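Local atomic coordinates of putative serine phosphatase (Pseudomonas aeruginosa, PDB entry 6K4E), a protein that probably removes phosphate from phosphorylated serine or threonine residues of a partner protein through its metal-dependent PP2C-type domain, in a pathway that controls biofilm formation. Residues F96-L107 against I131-R141; T169-W177 against F187-Y195. One frame throughout, in Å; residues are numbered along the deposited sequence.

Contact 1. Residues F96-L107 against I131-R141; sequences FYVYREQADGYL and IDHAIEAVGSR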
loop_
_atom_site.group_PDB
_atom_site.type_symbol
_atom_site.label_atom_id
_atom_site.label_comp_id
_atom_site.label_asym_id
_atom_site.label_seq_id
_atom_site.Cartn_x
_atom_site.Cartn_y
_atom_site.Cartn_z
ATOM N N PHE B 96 -9.535 -7.702 -0.961
ATOM C CA PHE B 96 -8.842 -8.363 0.147
ATOM C C PHE B 96 -9.818 -8.602 1.289
ATOM O O PHE B 96 -11.010 -8.359 1.148
ATOM C CB PHE B 96 -7.519 -7.657 0.573
ATOM C CG PHE B 96 -7.656 -6.397 1.399
ATOM C CD1 PHE B 96 -8.086 -5.210 0.818
ATOM C CD2 PHE B 96 -7.351 -6.398 2.759
ATOM C CE1 PHE B 96 -8.184 -4.039 1.579
ATOM C CE2 PHE B 96 -7.510 -5.236 3.533
ATOM C CZ PHE B 96 -7.902 -4.066 2.939
ATOM N N TYR B 97 -9.340 -9.164 2.372
ATOM C CA TYR B 97 -10.179 -9.494 3.507
ATOM C C TYR B 97 -9.377 -9.343 4.776
ATOM O O TYR B 97 -8.135 -9.373 4.756
ATOM C CB TYR B 97 -10.759 -10.909 3.386
ATOM C CG TYR B 97 -9.761 -11.975 2.993
ATOM C CD1 TYR B 97 -9.404 -12.162 1.663
ATOM C CD2 TYR B 97 -9.258 -12.871 3.937
ATOM C CE1 TYR B 97 -8.526 -13.177 1.283
ATOM C CE2 TYR B 97 -8.377 -13.895 3.566
ATOM C CZ TYR B 97 -8.008 -14.031 2.240
ATOM O OH TYR B 97 -7.186 -15.033 1.820
ATOM N N VAL B 98 -10.096 -9.108 5.862
ATOM C CA VAL B 98 -9.487 -8.866 7.158
ATOM C C VAL B 98 -10.058 -9.860 8.156
ATOM O O VAL B 98 -11.118 -10.438 7.939
ATOM C CB VAL B 98 -9.688 -7.379 7.611
ATOM C CG1 VAL B 98 -8.897 -6.419 6.722
ATOM C CG2 VAL B 98 -11.168 -6.973 7.642
ATOM N N TYR B 99 -9.371 -10.022 9.258
ATOM C CA TYR B 99 -9.782 -10.892 10.350
ATOM C C TYR B 99 -8.954 -10.493 11.548
ATOM O O TYR B 99 -7.759 -10.251 11.408
ATOM C CB TYR B 99 -9.501 -12.364 10.022
ATOM C CG TYR B 99 -9.800 -13.274 11.191
ATOM C CD1 TYR B 99 -11.111 -13.487 11.618
ATOM C CD2 TYR B 99 -8.783 -13.946 11.852
ATOM C CE1 TYR B 99 -11.395 -14.326 12.690
ATOM C CE2 TYR B 99 -9.059 -14.790 12.928
ATOM C CZ TYR B 99 -10.370 -14.976 13.341
ATOM O OH TYR B 99 -10.681 -15.787 14.395
ATOM N N ARG B 100 -9.595 -10.400 12.710
ATOM C CA ARG B 100 -8.970 -10.075 13.988
ATOM C C ARG B 100 -9.687 -10.844 15.108
ATOM O O ARG B 100 -10.816 -10.505 15.462
ATOM C CB ARG B 100 -9.015 -8.557 14.229
ATOM C CG ARG B 100 -8.376 -8.100 15.559
ATOM C CD ARG B 100 -6.853 -8.213 15.572
ATOM N NE ARG B 100 -6.243 -7.292 14.606
ATOM C CZ ARG B 100 -5.754 -6.093 14.892
ATOM N NH1 ARG B 100 -5.723 -5.664 16.147
ATOM N NH2 ARG B 100 -5.299 -5.314 13.928
ATOM N N GLU B 101 -9.030 -11.864 15.649
ATOM C CA GLU B 101 -9.563 -12.658 16.746
ATOM C C GLU B 101 -9.431 -11.934 18.084
ATOM O O GLU B 101 -8.383 -11.381 18.398
ATOM C CB GLU B 101 -8.846 -14.011 16.838
ATOM C CG GLU B 101 -9.550 -14.994 17.764
ATOM C CD GLU B 101 -8.689 -15.982 18.537
ATOM O OE1 GLU B 101 -7.445 -15.829 18.558
ATOM O OE2 GLU B 101 -9.274 -16.907 19.145
ATOM N N GLN B 102 -10.495 -11.985 18.889
ATOM C CA GLN B 102 -10.502 -11.476 20.253
ATOM C C GLN B 102 -10.883 -12.637 21.165
ATOM O O GLN B 102 -11.244 -13.701 20.671
ATOM C CB GLN B 102 -11.484 -10.305 20.406
ATOM C CG GLN B 102 -11.103 -9.056 19.618
ATOM C CD GLN B 102 -9.850 -8.329 20.088
ATOM O OE1 GLN B 102 -9.298 -7.530 19.348
ATOM N NE2 GLN B 102 -9.360 -8.553 21.325
ATOM N N ALA B 103 -10.808 -12.461 22.477
ATOM C CA ALA B 103 -11.176 -13.538 23.399
ATOM C C ALA B 103 -12.699 -13.807 23.390
ATOM O O ALA B 103 -13.128 -14.965 23.462
ATOM C CB ALA B 103 -10.720 -13.180 24.806
ATOM N N ASP B 104 -13.492 -12.725 23.255
ATOM C CA ASP B 104 -14.948 -12.701 23.306
ATOM C C ASP B 104 -15.662 -12.809 21.946
ATOM O O ASP B 104 -16.882 -12.909 21.923
ATOM C CB ASP B 104 -15.411 -11.442 24.059
ATOM C CG ASP B 104 -15.042 -10.129 23.406
ATOM O OD1 ASP B 104 -13.903 -10.021 22.878
ATOM O OD2 ASP B 104 -15.856 -9.183 23.480
ATOM N N GLY B 105 -14.901 -12.810 20.851
ATOM C CA GLY B 105 -15.425 -12.908 19.502
ATOM C C GLY B 105 -14.406 -12.530 18.451
ATOM O O GLY B 105 -13.208 -12.572 18.712
ATOM N N TYR B 106 -14.856 -12.152 17.244
ATOM C CA TYR B 106 -13.899 -11.789 16.201
ATOM C C TYR B 106 -14.428 -10.788 15.233
ATOM O O TYR B 106 -15.657 -10.693 15.006
ATOM C CB TYR B 106 -13.373 -13.036 15.448
ATOM C CG TYR B 106 -14.454 -13.925 14.874
ATOM C CD1 TYR B 106 -14.906 -13.756 13.572
ATOM C CD2 TYR B 106 -14.988 -14.975 15.620
ATOM C CE1 TYR B 106 -15.895 -14.589 13.036
ATOM C CE2 TYR B 106 -15.994 -15.788 15.109
ATOM C CZ TYR B 106 -16.424 -15.610 13.807
ATOM O OH TYR B 106 -17.419 -16.428 13.308
ATOM N N LEU B 107 -13.480 -10.090 14.596
ATOM C CA LEU B 107 -13.771 -9.132 13.547
ATOM C C LEU B 107 -13.421 -9.801 12.252
ATOM O O LEU B 107 -12.353 -10.359 12.131
ATOM C CB LEU B 107 -12.962 -7.843 13.721
ATOM C CG LEU B 107 -13.139 -6.786 12.620
ATOM C CD1 LEU B 107 -14.518 -6.064 12.723
ATOM C CD2 LEU B 107 -12.044 -5.805 12.683
ATOM N N ILE B 131 -7.004 0.011 7.840
ATOM C CA ILE B 131 -7.899 -0.813 8.668
ATOM C C ILE B 131 -7.231 -1.124 10.026
ATOM O O ILE B 131 -7.897 -1.025 11.067
ATOM C CB ILE B 131 -8.459 -2.065 7.906
ATOM C CG1 ILE B 131 -9.637 -1.621 7.024
ATOM C CG2 ILE B 131 -8.915 -3.205 8.865
ATOM C CD1 ILE B 131 -10.119 -2.602 6.011
ATOM N N ASP B 132 -5.907 -1.405 10.016
ATOM C CA ASP B 132 -5.111 -1.659 11.224
ATOM C C ASP B 132 -5.127 -0.442 12.137
ATOM O O ASP B 132 -5.331 -0.591 13.341
ATOM C CB ASP B 132 -3.656 -2.018 10.843
ATOM C CG ASP B 132 -3.512 -3.421 10.290
ATOM O OD1 ASP B 132 -4.517 -3.970 9.780
ATOM O OD2 ASP B 132 -2.401 -3.960 10.341
ATOM N N HIS B 133 -4.925 0.759 11.562
ATOM C CA HIS B 133 -4.979 2.023 12.304
ATOM C C HIS B 133 -6.352 2.159 12.976
ATOM O O HIS B 133 -6.418 2.397 14.175
ATOM C CB HIS B 133 -4.716 3.234 11.381
ATOM C CG HIS B 133 -5.129 4.543 11.983
ATOM N ND1 HIS B 133 -4.261 5.285 12.769
ATOM C CD2 HIS B 133 -6.325 5.182 11.928
ATOM C CE1 HIS B 133 -4.949 6.351 13.158
ATOM N NE2 HIS B 133 -6.197 6.329 12.683
ATOM N N ALA B 134 -7.434 2.007 12.195
ATOM C CA ALA B 134 -8.816 2.121 12.664
ATOM C C ALA B 134 -9.122 1.149 13.809
ATOM O O ALA B 134 -9.670 1.591 14.817
ATOM C CB ALA B 134 -9.778 1.926 11.504
ATOM N N ILE B 135 -8.715 -0.146 13.684
ATOM C CA ILE B 135 -8.911 -1.175 14.727
ATOM C C ILE B 135 -8.202 -0.739 16.021
ATOM O O ILE B 135 -8.760 -0.888 17.099
ATOM C CB ILE B 135 -8.484 -2.607 14.268
ATOM C CG1 ILE B 135 -9.339 -3.103 13.098
ATOM C CG2 ILE B 135 -8.516 -3.629 15.451
ATOM C CD1 ILE B 135 -8.772 -4.433 12.401
ATOM N N GLU B 136 -6.995 -0.168 15.902
ATOM C CA GLU B 136 -6.220 0.341 17.029
ATOM C C GLU B 136 -6.875 1.609 17.633
ATOM O O GLU B 136 -6.917 1.737 18.850
ATOM C CB GLU B 136 -4.776 0.600 16.577
ATOM C CG GLU B 136 -3.792 0.935 17.687
ATOM C CD GLU B 136 -2.336 0.975 17.245
ATOM O OE1 GLU B 136 -1.917 0.066 16.491
ATOM O OE2 GLU B 136 -1.616 1.921 17.645
ATOM N N ALA B 137 -7.420 2.505 16.794
ATOM C CA ALA B 137 -8.069 3.743 17.241
ATOM C C ALA B 137 -9.439 3.522 17.908
ATOM O O ALA B 137 -9.742 4.225 18.874
ATOM C CB ALA B 137 -8.217 4.717 16.075
ATOM N N VAL B 138 -10.288 2.593 17.390
ATOM C CA VAL B 138 -11.643 2.436 17.954
ATOM C C VAL B 138 -11.979 1.026 18.498
ATOM O O VAL B 138 -13.072 0.835 19.041
ATOM C CB VAL B 138 -12.746 2.916 16.968
ATOM C CG1 VAL B 138 -12.624 4.407 16.678
ATOM C CG2 VAL B 138 -12.772 2.095 15.681
ATOM N N GLY B 139 -11.071 0.069 18.338
ATOM C CA GLY B 139 -11.312 -1.307 18.756
ATOM C C GLY B 139 -11.848 -2.130 17.604
ATOM O O GLY B 139 -12.126 -1.587 16.531
ATOM N N SER B 140 -11.997 -3.443 17.815
ATOM C CA SER B 140 -12.435 -4.350 16.765
ATOM C C SER B 140 -13.921 -4.737 16.863
ATOM O O SER B 140 -14.415 -5.527 16.057
ATOM C CB SER B 140 -11.543 -5.585 16.768
ATOM O OG SER B 140 -11.567 -6.180 18.056
ATOM N N ARG B 141 -14.648 -4.108 17.795
ATOM C CA ARG B 141 -16.037 -4.421 18.117
ATOM C C ARG B 141 -17.086 -3.472 17.526
ATOM O O ARG B 141 -18.281 -3.765 17.617
ATOM C CB ARG B 141 -16.185 -4.520 19.648
ATOM C CG ARG B 141 -15.155 -5.504 20.209
ATOM C CD ARG B 141 -15.275 -5.836 21.688
ATOM N NE ARG B 141 -14.334 -6.906 22.044
ATOM C CZ ARG B 141 -13.054 -6.710 22.359
ATOM N NH1 ARG B 141 -12.543 -5.481 22.370
ATOM N NH2 ARG B 141 -12.276 -7.742 22.662
HETATM O O HOH W 1 -4.542 -2.657 15.101
#
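Asp104 OD1 receives the shortest direct polar bond between the two segments, from Arg141 NH2 at 2.8 Å, and the same arginine gives its NE to Asp104 OD2 at 3.1 Å. The guanidinium thus meets the carboxylate side-on, one nitrogen to each oxygen, although the two planes are turned 40° apart. This salt bridge ties the turn of a beta hairpin, strands 95-101 and 105-113, to the loop after helix 117-138, a helix that lies against one face of a PP2C-fold sheet. Arginine suits the site because its chain, extended from CG to NE, spans the gap although its CB sets out away from the hairpin. Ser140, small enough to lie close to the strand, sets its CB 4.0 Å from Leu107 CB. Deeper in, branched aliphatic residues fill the interface. Leu107 and Ile135 meet tip to tip, CD2 to CD1 at 3.6 Å, and Ile131 faces Val98 and Phe96, its CG2 lying 3.9 Å from Val98 CG1. Arg100 covers the more open flank of this apolar row. Its CG is anti to the backbone N (chi1 -180°), and bends at chi2 and chi3 then fold the guanidinium over Ile135, whose CG2 lies over one face of the group. Asp132 OD1, at the edge of this group but 4.4 Å from Arg100 NH2, has its closer partner in Arg128, one turn earlier on the helix. At the guanidinium edge, water 1 accepts from Arg100 NH2 at 3.0 Å and donates to the carbonyl O of Asp132 at 2.8 Å.

Contact 2. Residues T169-W177 against F187-Y195; sequences TNMDAGLVW and FAGAKISLY
Phe187 and Val176 face each other as a non-hydrogen-bonded pair of an antiparallel beta hairpin, strands 171-179 and 184-190. From Phe187 CB, which lies 4.1 Å from Val176 CG2, chi1 of 163° sets CG across from the backbone N and sends the ring along the strand toward Gly174. CD1 meets Val176 CG2 at 3.5 Å and also touches Leu175 O, while CE1 reaches Gly174 CA at 3.8 Å; Val176 CG2 and Gly174 CA sit at the ring edge. At the tip, CZ points at Ile192 O, 3.2 Å away in the ring plane. One ring face is covered by Leu194 CB, over its centre, and the other by the backbone N of Gly189. Gly174 suits its place because a CB there would run into Ile192 CG2, while one on Gly189 would strike the carbonyl O of Ile192. With both positions bare, the chain can turn back beneath the hairpin after Ala190. Lys191, with positive phi, makes that turn, and its aliphatic chain passes Asp172, OD1 lying 3.3 Å from Lys191 CB; the salt bridge to NZ is long. Ala173 with Ala190 and Leu175 with Ala188 form the hydrogen-bonded pairs. Ala190 N gives to Ala173 O at 2.8 Å, while Leu175 N gives to Ala188 O in a nearly straight bond, 171° at the hydrogen. The small alanines and Leu175 occupy the face of the sheet turned to helix 143-157, where Leu175 touches Ile146 and Leu147. On the other face, Val176 and Phe187 meet the second sheet of the beta sandwich: Leu194 of its strand 194-197, Leu205 of strand 202-205 and Leu235 of strand 231-236.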
loop_
_atom_site.group_PDB
_atom_site.type_symbol
_atom_site.label_atom_id
_atom_site.label_comp_id
_atom_site.label_asym_id
_atom_site.label_seq_id
_atom_site.Cartn_x
_atom_site.Cartn_y
_atom_site.Cartn_z
ATOM N N THR B 169 -10.619 6.449 -5.914
ATOM C CA THR B 169 -10.023 6.020 -4.643
ATOM C C THR B 169 -11.037 5.478 -3.638
ATOM O O THR B 169 -10.683 5.211 -2.479
ATOM C CB THR B 169 -9.220 7.175 -4.009
ATOM O OG1 THR B 169 -10.106 8.253 -3.692
ATOM C CG2 THR B 169 -8.069 7.650 -4.880
ATOM N N ASN B 170 -12.298 5.360 -4.061
ATOM C CA ASN B 170 -13.365 4.833 -3.231
ATOM C C ASN B 170 -13.254 3.290 -3.087
ATOM O O ASN B 170 -12.547 2.627 -3.856
ATOM C CB ASN B 170 -14.725 5.278 -3.755
ATOM C CG ASN B 170 -15.103 4.773 -5.130
ATOM O OD1 ASN B 170 -14.260 4.451 -5.973
ATOM N ND2 ASN B 170 -16.396 4.727 -5.402
ATOM N N MET B 171 -13.875 2.746 -2.044
ATOM C CA MET B 171 -13.842 1.319 -1.768
ATOM C C MET B 171 -15.091 0.827 -1.097
ATOM O O MET B 171 -15.735 1.558 -0.345
ATOM C CB MET B 171 -12.590 0.916 -0.975
ATOM C CG MET B 171 -12.523 1.468 0.433
ATOM S SD MET B 171 -11.017 1.044 1.340
ATOM C CE MET B 171 -9.842 1.777 0.285
ATOM N N ASP B 172 -15.448 -0.414 -1.410
ATOM C CA ASP B 172 -16.568 -1.101 -0.804
ATOM C C ASP B 172 -15.982 -1.929 0.314
ATOM O O ASP B 172 -14.845 -2.361 0.197
ATOM C CB ASP B 172 -17.235 -2.028 -1.823
ATOM C CG ASP B 172 -17.744 -1.338 -3.073
ATOM O OD1 ASP B 172 -17.941 -0.098 -3.024
ATOM O OD2 ASP B 172 -18.029 -2.059 -4.080
ATOM N N ALA B 173 -16.730 -2.123 1.399
ATOM C CA ALA B 173 -16.337 -2.947 2.539
ATOM C C ALA B 173 -17.526 -3.416 3.335
ATOM O O ALA B 173 -18.527 -2.719 3.432
ATOM C CB ALA B 173 -15.341 -2.228 3.446
ATOM N N GLY B 174 -17.422 -4.633 3.836
ATOM C CA GLY B 174 -18.419 -5.243 4.697
ATOM C C GLY B 174 -17.639 -5.742 5.888
ATOM O O GLY B 174 -16.721 -6.541 5.711
ATOM N N LEU B 175 -17.923 -5.208 7.072
ATOM C CA LEU B 175 -17.234 -5.563 8.311
ATOM C C LEU B 175 -18.202 -6.092 9.319
ATOM O O LEU B 175 -19.234 -5.480 9.549
ATOM C CB LEU B 175 -16.562 -4.333 8.924
ATOM C CG LEU B 175 -15.148 -4.032 8.536
ATOM C CD1 LEU B 175 -14.726 -2.796 9.210
ATOM C CD2 LEU B 175 -14.202 -5.152 8.965
ATOM N N VAL B 176 -17.838 -7.181 9.985
ATOM C CA VAL B 176 -18.693 -7.819 10.976
ATOM C C VAL B 176 -17.958 -8.067 12.298
ATOM O O VAL B 176 -16.894 -8.686 12.300
ATOM C CB VAL B 176 -19.255 -9.148 10.393
ATOM C CG1 VAL B 176 -20.042 -9.933 11.431
ATOM C CG2 VAL B 176 -20.107 -8.919 9.138
ATOM N N TRP B 177 -18.562 -7.659 13.419
ATOM C CA TRP B 177 -18.049 -8.031 14.729
ATOM C C TRP B 177 -18.971 -9.169 15.231
ATOM O O TRP B 177 -20.161 -8.943 15.450
ATOM C CB TRP B 177 -18.003 -6.845 15.733
ATOM C CG TRP B 177 -17.890 -7.307 17.157
ATOM C CD1 TRP B 177 -18.875 -7.283 18.094
ATOM C CD2 TRP B 177 -16.767 -7.960 17.771
ATOM N NE1 TRP B 177 -18.418 -7.824 19.273
ATOM C CE2 TRP B 177 -17.142 -8.283 19.093
ATOM C CE3 TRP B 177 -15.453 -8.248 17.357
ATOM C CZ2 TRP B 177 -16.279 -8.940 19.980
ATOM C CZ3 TRP B 177 -14.593 -8.870 18.245
ATOM C CH2 TRP B 177 -15.010 -9.218 19.537
ATOM N N PHE B 187 -22.952 -5.607 12.106
ATOM C CA PHE B 187 -22.486 -5.480 10.726
ATOM C C PHE B 187 -22.600 -4.045 10.232
ATOM O O PHE B 187 -23.590 -3.374 10.498
ATOM C CB PHE B 187 -23.285 -6.432 9.776
ATOM C CG PHE B 187 -23.159 -6.094 8.299
ATOM C CD1 PHE B 187 -21.960 -6.304 7.613
ATOM C CD2 PHE B 187 -24.211 -5.505 7.612
ATOM C CE1 PHE B 187 -21.828 -5.922 6.268
ATOM C CE2 PHE B 187 -24.076 -5.146 6.272
ATOM C CZ PHE B 187 -22.901 -5.371 5.609
ATOM N N ALA B 188 -21.604 -3.585 9.490
ATOM C CA ALA B 188 -21.646 -2.271 8.837
ATOM C C ALA B 188 -20.977 -2.419 7.491
ATOM O O ALA B 188 -19.910 -3.007 7.410
ATOM C CB ALA B 188 -20.955 -1.209 9.678
ATOM N N GLY B 189 -21.629 -1.932 6.448
ATOM C CA GLY B 189 -21.122 -2.051 5.088
ATOM C C GLY B 189 -21.312 -0.849 4.193
ATOM O O GLY B 189 -22.270 -0.094 4.352
ATOM N N ALA B 190 -20.363 -0.645 3.270
ATOM C CA ALA B 190 -20.405 0.386 2.235
ATOM C C ALA B 190 -20.403 -0.390 0.910
ATOM O O ALA B 190 -19.367 -0.928 0.528
ATOM C CB ALA B 190 -19.179 1.279 2.330
ATOM N N LYS B 191 -21.597 -0.595 0.322
ATOM C CA LYS B 191 -21.843 -1.276 -0.947
ATOM C C LYS B 191 -21.527 -2.773 -0.894
ATOM O O LYS B 191 -21.287 -3.389 -1.941
ATOM C CB LYS B 191 -21.121 -0.572 -2.115
ATOM C CG LYS B 191 -21.757 0.782 -2.502
ATOM C CD LYS B 191 -21.027 1.518 -3.612
ATOM C CE LYS B 191 -21.120 0.870 -4.973
ATOM N NZ LYS B 191 -20.153 1.487 -5.922
ATOM N N ILE B 192 -21.533 -3.353 0.328
ATOM C CA ILE B 192 -21.314 -4.784 0.581
ATOM C C ILE B 192 -22.342 -5.250 1.591
ATOM O O ILE B 192 -22.621 -4.549 2.563
ATOM C CB ILE B 192 -19.841 -5.203 0.911
ATOM C CG1 ILE B 192 -19.003 -5.188 -0.419
ATOM C CG2 ILE B 192 -19.773 -6.642 1.578
ATOM C CD1 ILE B 192 -17.649 -5.561 -0.349
ATOM N N SER B 193 -22.955 -6.400 1.302
ATOM C CA SER B 193 -24.009 -6.995 2.124
ATOM C C SER B 193 -23.493 -8.159 2.922
ATOM O O SER B 193 -22.536 -8.830 2.511
ATOM C CB SER B 193 -25.143 -7.511 1.237
ATOM O OG SER B 193 -25.657 -6.511 0.377
ATOM N N LEU B 194 -24.161 -8.438 4.033
ATOM C CA LEU B 194 -23.924 -9.641 4.803
ATOM C C LEU B 194 -25.110 -10.571 4.515
ATOM O O LEU B 194 -26.254 -10.198 4.727
ATOM C CB LEU B 194 -23.775 -9.372 6.304
ATOM C CG LEU B 194 -23.648 -10.626 7.197
ATOM C CD1 LEU B 194 -22.305 -11.282 7.059
ATOM C CD2 LEU B 194 -23.868 -10.278 8.604
ATOM N N TYR B 195 -24.830 -11.762 3.978
ATOM C CA TYR B 195 -25.829 -12.754 3.700
ATOM C C TYR B 195 -25.748 -13.765 4.864
ATOM O O TYR B 195 -24.661 -14.019 5.373
ATOM C CB TYR B 195 -25.499 -13.445 2.385
ATOM C CG TYR B 195 -26.002 -12.723 1.157
ATOM C CD1 TYR B 195 -27.296 -12.928 0.686
ATOM C CD2 TYR B 195 -25.166 -11.876 0.426
ATOM C CE1 TYR B 195 -27.765 -12.277 -0.450
ATOM C CE2 TYR B 195 -25.625 -11.217 -0.716
ATOM C CZ TYR B 195 -26.930 -11.423 -1.149
ATOM O OH TYR B 195 -27.400 -10.842 -2.302
#

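Overall arrangement
Contacts 1 and 2 follow one another along the chain and share one antiparallel sheet, in which strands 105-113 and 171-179 are neighbours; their centres lie 14 Å apart. Trp177 joins them: its CE3 is 3.2 Å from Ser140 O and its CH2 is 3.5 Å from Arg141 NE, so the indole packs against the loop that closes contact 1. The opposite end of the sheet leads to the magnesium sites. There the side chain of Asp172 in contact 2 is about 4 Å from a bound magnesium ion, and that of Phe96 in contact 1 about 9 Å. Asp112, backbone-bonded to Asp172, serves two magnesium sites, one completed by Asp238 and Asp291 and the other by Cys113 and Gly115.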